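Local structure of carboxypeptidase A (Helicoverpa armigera, 1JQG) at residues E19-V31 against P60-E74. The protein probably removes C-terminal residues from peptides as a zinc-dependent carboxypeptidase, and is seen here as its proenzyme with the activation domain still attached. Numbering follows the deposited sequence.
Sequences EIYDGHAVYQVDV and PGKVLVPKFKREIFE
Y27 and F73 meet through different first torsions: Y27 turns its CG anti to its own carbonyl carbon (chi1 -76°), which lays the phenol ring out toward the helix, while F73 holds CG anti to its backbone N (chi1 168°) and reaches back to the strand. F73 CE1 lies over one face of the tyrosine ring, 3.7 Å from Y27 CG, toward the rim; the planes are inclined at 52°. V65 CG2 fills the angle between the rings, over the centre of the F73 face and 3.6 Å from Y27 CD1, and V29 CG1 meets the edge of F73, so branched aliphatics fit between strand and helix. Tyrosine suits its place because the hydroxyl reaches the polar margin: R70 NE gives Y27 OH a weak, bent bond, and E74 OE2 lies 3.0 Å from the same oxygen. The R70 guanidinium lays a face on A25 CB, where a small residue lets it lie close. A leucine in place of Y27 would probably leave R70 NE without this acceptor and open a gap beside F73.

Behind these side chains, strands 25-30 and 61-65 pair antiparallel; the Y27 N to V63 O hydrogen bond is nearly straight. On the other face, L64 CD1 packs 3.6 Å from V26 CG2. Beyond the paired strands, P66 CA sits centrally over the H24 ring, a CH-pi contact, and K67 NZ bonds to D22 O at 3.1 Å, its chain passing G23, where a beta carbon would clash.

These are the two central strands of the activation domain's four-stranded antiparallel sheet, flanked by 50-53 and 83-88. Helices 70-80 and 34-46 cover the Y27 face, F73 touching F43, while K62 on the other face forms salt bridges with E87 and D393.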
ATOM      1  N   GLU A  19       7.411  -7.119  23.990  1.00 54.05           N
ATOM      2  CA  GLU A  19       7.353  -7.036  22.524  1.00 47.73           C
ATOM      3  C   GLU A  19       8.478  -7.845  21.891  1.00 42.79           C
ATOM      4  O   GLU A  19       9.607  -8.005  22.341  1.00 34.87           O
ATOM      5  CB  GLU A  19       7.334  -5.607  21.965  1.00 45.44           C
ATOM      6  CG  GLU A  19       6.011  -4.891  22.204  1.00 59.36           C
ATOM      7  CD  GLU A  19       6.044  -3.406  21.907  1.00 65.90           C
ATOM      8  OE1 GLU A  19       6.590  -2.983  20.872  1.00 69.49           O
ATOM      9  OE2 GLU A  19       5.509  -2.646  22.740  1.00 71.46           O
ATOM     10  N   ILE A  20       8.202  -8.290  20.660  1.00 39.30           N
ATOM     11  CA  ILE A  20       9.152  -8.975  19.813  1.00 35.52           C
ATOM     12  C   ILE A  20      10.117  -8.002  19.134  1.00 32.70           C
ATOM     13  O   ILE A  20      10.991  -8.364  18.354  1.00 32.93           O
ATOM     14  CB  ILE A  20       8.384  -9.798  18.743  1.00 38.20           C
ATOM     15  CG1 ILE A  20       7.414  -8.911  17.989  1.00 32.59           C
ATOM     16  CG2 ILE A  20       7.659 -10.952  19.429  1.00 30.35           C
ATOM     17  CD1 ILE A  20       6.351  -9.429  17.068  1.00 31.09           C
ATOM     18  N   TYR A  21       9.959  -6.708  19.389  1.00 27.83           N
ATOM     19  CA  TYR A  21      10.806  -5.673  18.841  1.00 27.58           C
ATOM     20  C   TYR A  21      11.712  -4.996  19.865  1.00 24.88           C
ATOM     21  O   TYR A  21      12.311  -3.962  19.627  1.00 20.46           O
ATOM     22  CB  TYR A  21       9.911  -4.631  18.122  1.00 28.15           C
ATOM     23  CG  TYR A  21       9.304  -5.229  16.854  1.00 27.50           C
ATOM     24  CD1 TYR A  21       7.925  -5.427  16.740  1.00 24.20           C
ATOM     25  CD2 TYR A  21      10.101  -5.605  15.795  1.00 23.90           C
ATOM     26  CE1 TYR A  21       7.378  -5.959  15.593  1.00 22.17           C
ATOM     27  CE2 TYR A  21       9.566  -6.138  14.656  1.00 26.14           C
ATOM     28  CZ  TYR A  21       8.205  -6.324  14.559  1.00 27.59           C
ATOM     29  OH  TYR A  21       7.656  -6.873  13.427  1.00 30.18           O
ATOM     30  N   ASP A  22      11.755  -5.542  21.079  1.00 25.91           N
ATOM     31  CA  ASP A  22      12.622  -5.019  22.119  1.00 29.21           C
ATOM     32  C   ASP A  22      14.084  -5.304  21.756  1.00 29.04           C
ATOM     33  O   ASP A  22      14.507  -6.454  21.768  1.00 29.67           O
ATOM     34  CB  ASP A  22      12.296  -5.646  23.462  1.00 37.89           C
ATOM     35  CG  ASP A  22      12.870  -4.904  24.650  1.00 38.80           C
ATOM     36  OD1 ASP A  22      12.462  -5.241  25.788  1.00 51.33           O
ATOM     37  OD2 ASP A  22      13.694  -4.001  24.474  1.00 40.17           O
ATOM     38  N   GLY A  23      14.787  -4.264  21.320  1.00 30.27           N
ATOM     39  CA  GLY A  23      16.181  -4.454  20.913  1.00 34.35           C
ATOM     40  C   GLY A  23      16.396  -4.291  19.415  1.00 35.98           C
ATOM     41  O   GLY A  23      17.549  -4.169  18.978  1.00 40.54           O
ATOM     42  N   HIS A  24      15.302  -4.239  18.640  1.00 32.48           N
ATOM     43  CA  HIS A  24      15.419  -4.091  17.194  1.00 29.23           C
ATOM     44  C   HIS A  24      15.859  -2.664  16.837  1.00 28.35           C
ATOM     45  O   HIS A  24      15.311  -1.695  17.357  1.00 24.39           O
ATOM     46  CB  HIS A  24      14.102  -4.442  16.522  1.00 24.05           C
ATOM     47  CG  HIS A  24      13.829  -5.884  16.346  1.00 26.56           C
ATOM     48  ND1 HIS A  24      14.162  -6.809  17.315  1.00 41.41           N
ATOM     49  CD2 HIS A  24      13.267  -6.605  15.342  1.00 25.64           C
ATOM     50  CE1 HIS A  24      13.816  -8.033  16.927  1.00 32.77           C
ATOM     51  NE2 HIS A  24      13.267  -7.917  15.725  1.00 30.22           N
ATOM     52  N   ALA A  25      16.841  -2.551  15.939  1.00 27.18           N
ATOM     53  CA  ALA A  25      17.337  -1.250  15.510  1.00 24.25           C
ATOM     54  C   ALA A  25      17.129  -0.994  14.008  1.00 25.78           C
ATOM     55  O   ALA A  25      17.203  -1.841  13.117  1.00 22.71           O
ATOM     56  CB  ALA A  25      18.824  -1.093  15.767  1.00 25.73           C
ATOM     57  N   VAL A  26      16.886   0.277  13.691  1.00 24.77           N
ATOM     58  CA  VAL A  26      16.705   0.733  12.328  1.00 23.64           C
ATOM     59  C   VAL A  26      18.010   1.328  11.830  1.00 23.25           C
ATOM     60  O   VAL A  26      18.564   2.223  12.484  1.00 21.17           O
ATOM     61  CB  VAL A  26      15.565   1.783  12.211  1.00 26.48           C
ATOM     62  CG1 VAL A  26      15.527   2.431  10.834  1.00 23.83           C
ATOM     63  CG2 VAL A  26      14.236   1.071  12.460  1.00 19.32           C
ATOM     64  N   TYR A  27      18.475   0.812  10.702  1.00 21.95           N
ATOM     65  CA  TYR A  27      19.720   1.286  10.115  1.00 27.37           C
ATOM     66  C   TYR A  27      19.441   2.014   8.803  1.00 31.10           C
ATOM     67  O   TYR A  27      18.425   1.793   8.121  1.00 31.59           O
ATOM     68  CB  TYR A  27      20.678   0.126   9.892  1.00 29.82           C
ATOM     69  CG  TYR A  27      21.377  -0.396  11.132  1.00 32.89           C
ATOM     70  CD1 TYR A  27      20.807  -1.423  11.871  1.00 32.42           C
ATOM     71  CD2 TYR A  27      22.611   0.103  11.544  1.00 34.45           C
ATOM     72  CE1 TYR A  27      21.453  -1.942  12.985  1.00 34.65           C
ATOM     73  CE2 TYR A  27      23.243  -0.382  12.675  1.00 36.66           C
ATOM     74  CZ  TYR A  27      22.657  -1.412  13.386  1.00 36.06           C
ATOM     75  OH  TYR A  27      23.262  -1.916  14.496  1.00 42.65           O
ATOM     76  N   GLN A  28      20.343   2.902   8.432  1.00 33.08           N
ATOM     77  CA  GLN A  28      20.293   3.602   7.153  1.00 32.94           C
ATOM     78  C   GLN A  28      21.525   3.210   6.336  1.00 32.74           C
ATOM     79  O   GLN A  28      22.635   3.537   6.755  1.00 36.26           O
ATOM     80  CB  GLN A  28      20.162   5.095   7.419  1.00 27.69           C
ATOM     81  CG  GLN A  28      20.187   5.944   6.173  1.00 32.68           C
ATOM     82  CD  GLN A  28      20.325   7.432   6.482  1.00 40.82           C
ATOM     83  OE1 GLN A  28      21.349   8.026   6.093  1.00 37.17           O
ATOM     84  NE2 GLN A  28      19.312   7.966   7.159  1.00 33.95           N
ATOM     85  N   VAL A  29      21.321   2.443   5.265  1.00 30.44           N
ATOM     86  CA  VAL A  29      22.432   2.008   4.430  1.00 30.08           C
ATOM     87  C   VAL A  29      22.612   2.940   3.239  1.00 28.45           C
ATOM     88  O   VAL A  29      21.644   3.209   2.559  1.00 26.84           O
ATOM     89  CB  VAL A  29      22.277   0.558   3.944  1.00 31.87           C
ATOM     90  CG1 VAL A  29      22.089  -0.299   5.204  1.00 31.12           C
ATOM     91  CG2 VAL A  29      21.105   0.314   3.019  1.00 41.84           C
ATOM     92  N   ASP A  30      23.813   3.458   3.046  1.00 31.72           N
ATOM     93  CA  ASP A  30      24.170   4.377   1.993  1.00 28.55           C
ATOM     94  C   ASP A  30      25.101   3.683   1.022  1.00 28.76           C
ATOM     95  O   ASP A  30      26.236   3.433   1.411  1.00 30.87           O
ATOM     96  CB  ASP A  30      24.865   5.637   2.527  1.00 34.43           C
ATOM     97  CG  ASP A  30      24.060   6.334   3.600  1.00 36.54           C
ATOM     98  OD1 ASP A  30      23.513   7.394   3.262  1.00 45.14           O
ATOM     99  OD2 ASP A  30      23.976   5.802   4.736  1.00 44.33           O
ATOM    100  N   VAL A  31      24.607   3.387  -0.171  1.00 30.60           N
ATOM    101  CA  VAL A  31      25.389   2.730  -1.207  1.00 31.71           C
ATOM    102  C   VAL A  31      25.913   3.755  -2.204  1.00 32.97           C
ATOM    103  O   VAL A  31      25.222   4.694  -2.560  1.00 33.89           O
ATOM    104  CB  VAL A  31      24.596   1.610  -1.929  1.00 32.63           C
ATOM    105  CG1 VAL A  31      24.334   0.466  -0.947  1.00 30.26           C
ATOM    106  CG2 VAL A  31      23.313   2.174  -2.506  1.00 30.69           C
ATOM    107  N   PRO A  60      19.530   6.760   0.222  1.00 31.42           N
ATOM    108  CA  PRO A  60      19.776   5.666   1.149  1.00 32.67           C
ATOM    109  C   PRO A  60      18.526   4.954   1.649  1.00 30.49           C
ATOM    110  O   PRO A  60      17.450   5.545   1.753  1.00 34.80           O
ATOM    111  CB  PRO A  60      20.496   6.290   2.356  1.00 27.30           C
ATOM    112  CG  PRO A  60      20.390   7.747   2.214  1.00 29.89           C
ATOM    113  CD  PRO A  60      20.172   8.005   0.739  1.00 31.68           C
ATOM    114  N   GLY A  61      18.621   3.660   1.887  1.00 25.48           N
ATOM    115  CA  GLY A  61      17.460   2.898   2.308  1.00 25.14           C
ATOM    116  C   GLY A  61      17.462   2.624   3.793  1.00 24.65           C
ATOM    117  O   GLY A  61      18.398   2.983   4.499  1.00 22.94           O
ATOM    118  N   LYS A  62      16.336   2.116   4.285  1.00 26.01           N
ATOM    119  CA  LYS A  62      16.174   1.792   5.690  1.00 27.52           C
ATOM    120  C   LYS A  62      15.843   0.312   5.899  1.00 28.15           C
ATOM    121  O   LYS A  62      15.075  -0.277   5.143  1.00 27.67           O
ATOM    122  CB  LYS A  62      15.110   2.699   6.293  1.00 31.64           C
ATOM    123  CG  LYS A  62      15.550   4.137   6.427  1.00 37.33           C
ATOM    124  CD  LYS A  62      14.736   4.939   7.432  1.00 44.75           C
ATOM    125  CE  LYS A  62      15.127   6.414   7.351  1.00 54.25           C
ATOM    126  NZ  LYS A  62      14.179   7.371   7.977  1.00 58.54           N
ATOM    127  N   VAL A  63      16.478  -0.276   6.930  1.00 26.48           N
ATOM    128  CA  VAL A  63      16.228  -1.695   7.219  1.00 27.11           C
ATOM    129  C   VAL A  63      16.111  -1.947   8.716  1.00 26.59           C
ATOM    130  O   VAL A  63      16.860  -1.353   9.502  1.00 22.65           O
ATOM    131  CB  VAL A  63      17.341  -2.562   6.567  1.00 28.26           C
ATOM    132  CG1 VAL A  63      18.710  -2.044   6.961  1.00 30.45           C
ATOM    133  CG2 VAL A  63      17.193  -4.056   6.794  1.00 20.89           C
ATOM    134  N   LEU A  64      15.114  -2.773   9.096  1.00 24.02           N
ATOM    135  CA  LEU A  64      14.943  -3.133  10.498  1.00 23.15           C
ATOM    136  C   LEU A  64      15.733  -4.386  10.865  1.00 21.08           C
ATOM    137  O   LEU A  64      15.538  -5.424  10.266  1.00 28.92           O
ATOM    138  CB  LEU A  64      13.450  -3.361  10.771  1.00 25.78           C
ATOM    139  CG  LEU A  64      13.062  -3.668  12.231  1.00 22.73           C
ATOM    140  CD1 LEU A  64      13.342  -2.413  13.037  1.00 17.65           C
ATOM    141  CD2 LEU A  64      11.616  -4.083  12.245  1.00 22.70           C
ATOM    142  N   VAL A  65      16.710  -4.274  11.734  1.00 23.87           N
ATOM    143  CA  VAL A  65      17.612  -5.362  12.091  1.00 26.31           C
ATOM    144  C   VAL A  65      17.437  -5.824  13.537  1.00 28.61           C
ATOM    145  O   VAL A  65      17.483  -5.056  14.506  1.00 27.97           O
ATOM    146  CB  VAL A  65      19.088  -4.948  11.909  1.00 25.04           C
ATOM    147  CG1 VAL A  65      20.021  -6.090  12.358  1.00 17.64           C
ATOM    148  CG2 VAL A  65      19.352  -4.381  10.505  1.00 18.40           C
ATOM    149  N   PRO A  66      17.152  -7.099  13.728  1.00 29.83           N
ATOM    150  CA  PRO A  66      16.998  -7.717  15.043  1.00 33.53           C
ATOM    151  C   PRO A  66      18.210  -7.557  15.938  1.00 36.51           C
ATOM    152  O   PRO A  66      19.356  -7.490  15.495  1.00 37.59           O
ATOM    153  CB  PRO A  66      16.725  -9.193  14.741  1.00 27.96           C
ATOM    154  CG  PRO A  66      16.140  -9.162  13.360  1.00 24.84           C
ATOM    155  CD  PRO A  66      16.937  -8.098  12.646  1.00 28.40           C
ATOM    156  N   LYS A  67      18.010  -7.611  17.254  1.00 42.14           N
ATOM    157  CA  LYS A  67      19.086  -7.455  18.226  1.00 46.09           C
ATOM    158  C   LYS A  67      20.178  -8.511  18.098  1.00 47.77           C
ATOM    159  O   LYS A  67      21.379  -8.228  18.201  1.00 47.91           O
ATOM    160  CB  LYS A  67      18.530  -7.506  19.634  1.00 55.51           C
ATOM    161  CG  LYS A  67      19.525  -7.268  20.765  1.00 56.60           C
ATOM    162  CD  LYS A  67      18.700  -7.111  22.054  1.00 65.11           C
ATOM    163  CE  LYS A  67      17.806  -8.318  22.304  1.00 66.12           C
ATOM    164  NZ  LYS A  67      16.709  -8.071  23.282  1.00 66.22           N
ATOM    165  N   PHE A  68      19.793  -9.749  17.806  1.00 46.78           N
ATOM    166  CA  PHE A  68      20.715 -10.855  17.675  1.00 44.75           C
ATOM    167  C   PHE A  68      21.379 -10.926  16.317  1.00 42.65           C
ATOM    168  O   PHE A  68      22.055 -11.910  16.008  1.00 44.09           O
ATOM    169  CB  PHE A  68      20.003 -12.183  17.989  1.00 49.34           C
ATOM    170  CG  PHE A  68      19.616 -12.323  19.439  1.00 53.58           C
ATOM    171  CD1 PHE A  68      18.278 -12.434  19.781  1.00 57.44           C
ATOM    172  CD2 PHE A  68      20.557 -12.327  20.452  1.00 52.25           C
ATOM    173  CE1 PHE A  68      17.892 -12.562  21.104  1.00 59.36           C
ATOM    174  CE2 PHE A  68      20.174 -12.454  21.769  1.00 56.73           C
ATOM    175  CZ  PHE A  68      18.840 -12.573  22.105  1.00 57.40           C
ATOM    176  N   LYS A  69      21.222  -9.904  15.491  1.00 40.83           N
ATOM    177  CA  LYS A  69      21.826  -9.858  14.168  1.00 38.18           C
ATOM    178  C   LYS A  69      22.517  -8.533  13.897  1.00 36.42           C
ATOM    179  O   LYS A  69      23.137  -8.362  12.861  1.00 37.02           O
ATOM    180  CB  LYS A  69      20.762 -10.080  13.084  1.00 39.81           C
ATOM    181  CG  LYS A  69      20.321 -11.528  12.924  1.00 28.67           C
ATOM    182  CD  LYS A  69      19.155 -11.604  11.956  1.00 29.30           C
ATOM    183  CE  LYS A  69      18.718 -13.021  11.678  1.00 29.26           C
ATOM    184  NZ  LYS A  69      17.573 -13.038  10.723  1.00 29.16           N
ATOM    185  N   ARG A  70      22.477  -7.621  14.852  1.00 37.65           N
ATOM    186  CA  ARG A  70      23.065  -6.299  14.735  1.00 38.91           C
ATOM    187  C   ARG A  70      24.566  -6.328  14.516  1.00 42.85           C
ATOM    188  O   ARG A  70      25.091  -5.563  13.704  1.00 40.02           O
ATOM    189  CB  ARG A  70      22.756  -5.406  15.932  1.00 40.00           C
ATOM    190  CG  ARG A  70      21.282  -5.055  16.098  1.00 29.85           C
ATOM    191  CD  ARG A  70      21.082  -4.118  17.265  1.00 32.66           C
ATOM    192  NE  ARG A  70      21.992  -2.971  17.219  1.00 36.04           N
ATOM    193  CZ  ARG A  70      21.833  -1.883  17.989  1.00 43.31           C
ATOM    194  NH1 ARG A  70      20.821  -1.774  18.853  1.00 37.65           N
ATOM    195  NH2 ARG A  70      22.760  -0.930  17.822  1.00 43.05           N
ATOM    196  N   GLU A  71      25.254  -7.210  15.242  1.00 48.34           N
ATOM    197  CA  GLU A  71      26.705  -7.339  15.142  1.00 49.24           C
ATOM    198  C   GLU A  71      27.138  -7.952  13.815  1.00 48.14           C
ATOM    199  O   GLU A  71      28.107  -7.499  13.194  1.00 46.59           O
ATOM    200  CB  GLU A  71      27.252  -8.167  16.310  1.00 57.03           C
ATOM    201  CG  GLU A  71      28.762  -8.107  16.483  1.00 63.59           C
ATOM    202  CD  GLU A  71      29.230  -8.679  17.812  1.00 74.65           C
ATOM    203  OE1 GLU A  71      29.332  -9.925  17.973  1.00 76.66           O
ATOM    204  OE2 GLU A  71      29.515  -7.894  18.756  1.00 73.22           O
ATOM    205  N   ILE A  72      26.441  -8.994  13.369  1.00 45.86           N
ATOM    206  CA  ILE A  72      26.741  -9.651  12.103  1.00 43.81           C
ATOM    207  C   ILE A  72      26.458  -8.727  10.916  1.00 42.93           C
ATOM    208  O   ILE A  72      27.175  -8.729   9.917  1.00 41.46           O
ATOM    209  CB  ILE A  72      25.904 -10.933  11.941  1.00 45.96           C
ATOM    210  CG1 ILE A  72      26.178 -11.930  13.078  1.00 49.89           C
ATOM    211  CG2 ILE A  72      26.175 -11.579  10.594  1.00 41.93           C
ATOM    212  CD1 ILE A  72      25.218 -13.119  13.017  1.00 52.37           C
ATOM    213  N   PHE A  73      25.373  -7.955  11.027  1.00 41.47           N
ATOM    214  CA  PHE A  73      24.899  -7.083   9.974  1.00 41.05           C
ATOM    215  C   PHE A  73      25.918  -5.986   9.666  1.00 40.38           C
ATOM    216  O   PHE A  73      26.299  -5.814   8.497  1.00 38.65           O
ATOM    217  CB  PHE A  73      23.540  -6.483  10.323  1.00 35.62           C
ATOM    218  CG  PHE A  73      23.095  -5.352   9.441  1.00 38.66           C
ATOM    219  CD1 PHE A  73      23.177  -4.027   9.833  1.00 36.13           C
ATOM    220  CD2 PHE A  73      22.572  -5.663   8.183  1.00 38.59           C
ATOM    221  CE1 PHE A  73      22.720  -3.030   8.976  1.00 42.59           C
ATOM    222  CE2 PHE A  73      22.132  -4.667   7.337  1.00 41.92           C
ATOM    223  CZ  PHE A  73      22.198  -3.349   7.736  1.00 39.38           C
ATOM    224  N   GLU A  74      26.368  -5.270  10.701  1.00 38.47           N
ATOM    225  CA  GLU A  74      27.251  -4.141  10.525  1.00 41.19           C
ATOM    226  C   GLU A  74      28.692  -4.598  10.322  1.00 45.36           C
ATOM    227  O   GLU A  74      29.523  -3.819   9.846  1.00 49.97           O
ATOM    228  CB  GLU A  74      27.194  -3.170  11.694  1.00 40.52           C
ATOM    229  CG  GLU A  74      27.451  -3.742  13.040  1.00 36.05           C
ATOM    230  CD  GLU A  74      27.354  -2.720  14.158  1.00 48.96           C
ATOM    231  OE1 GLU A  74      28.420  -2.658  14.843  1.00 57.77           O
ATOM    232  OE2 GLU A  74      26.303  -2.040  14.350  1.00 36.87           O
TER
HETATM  233  O   HOH W   1      16.176  -5.744  25.040  1.00 45.61           O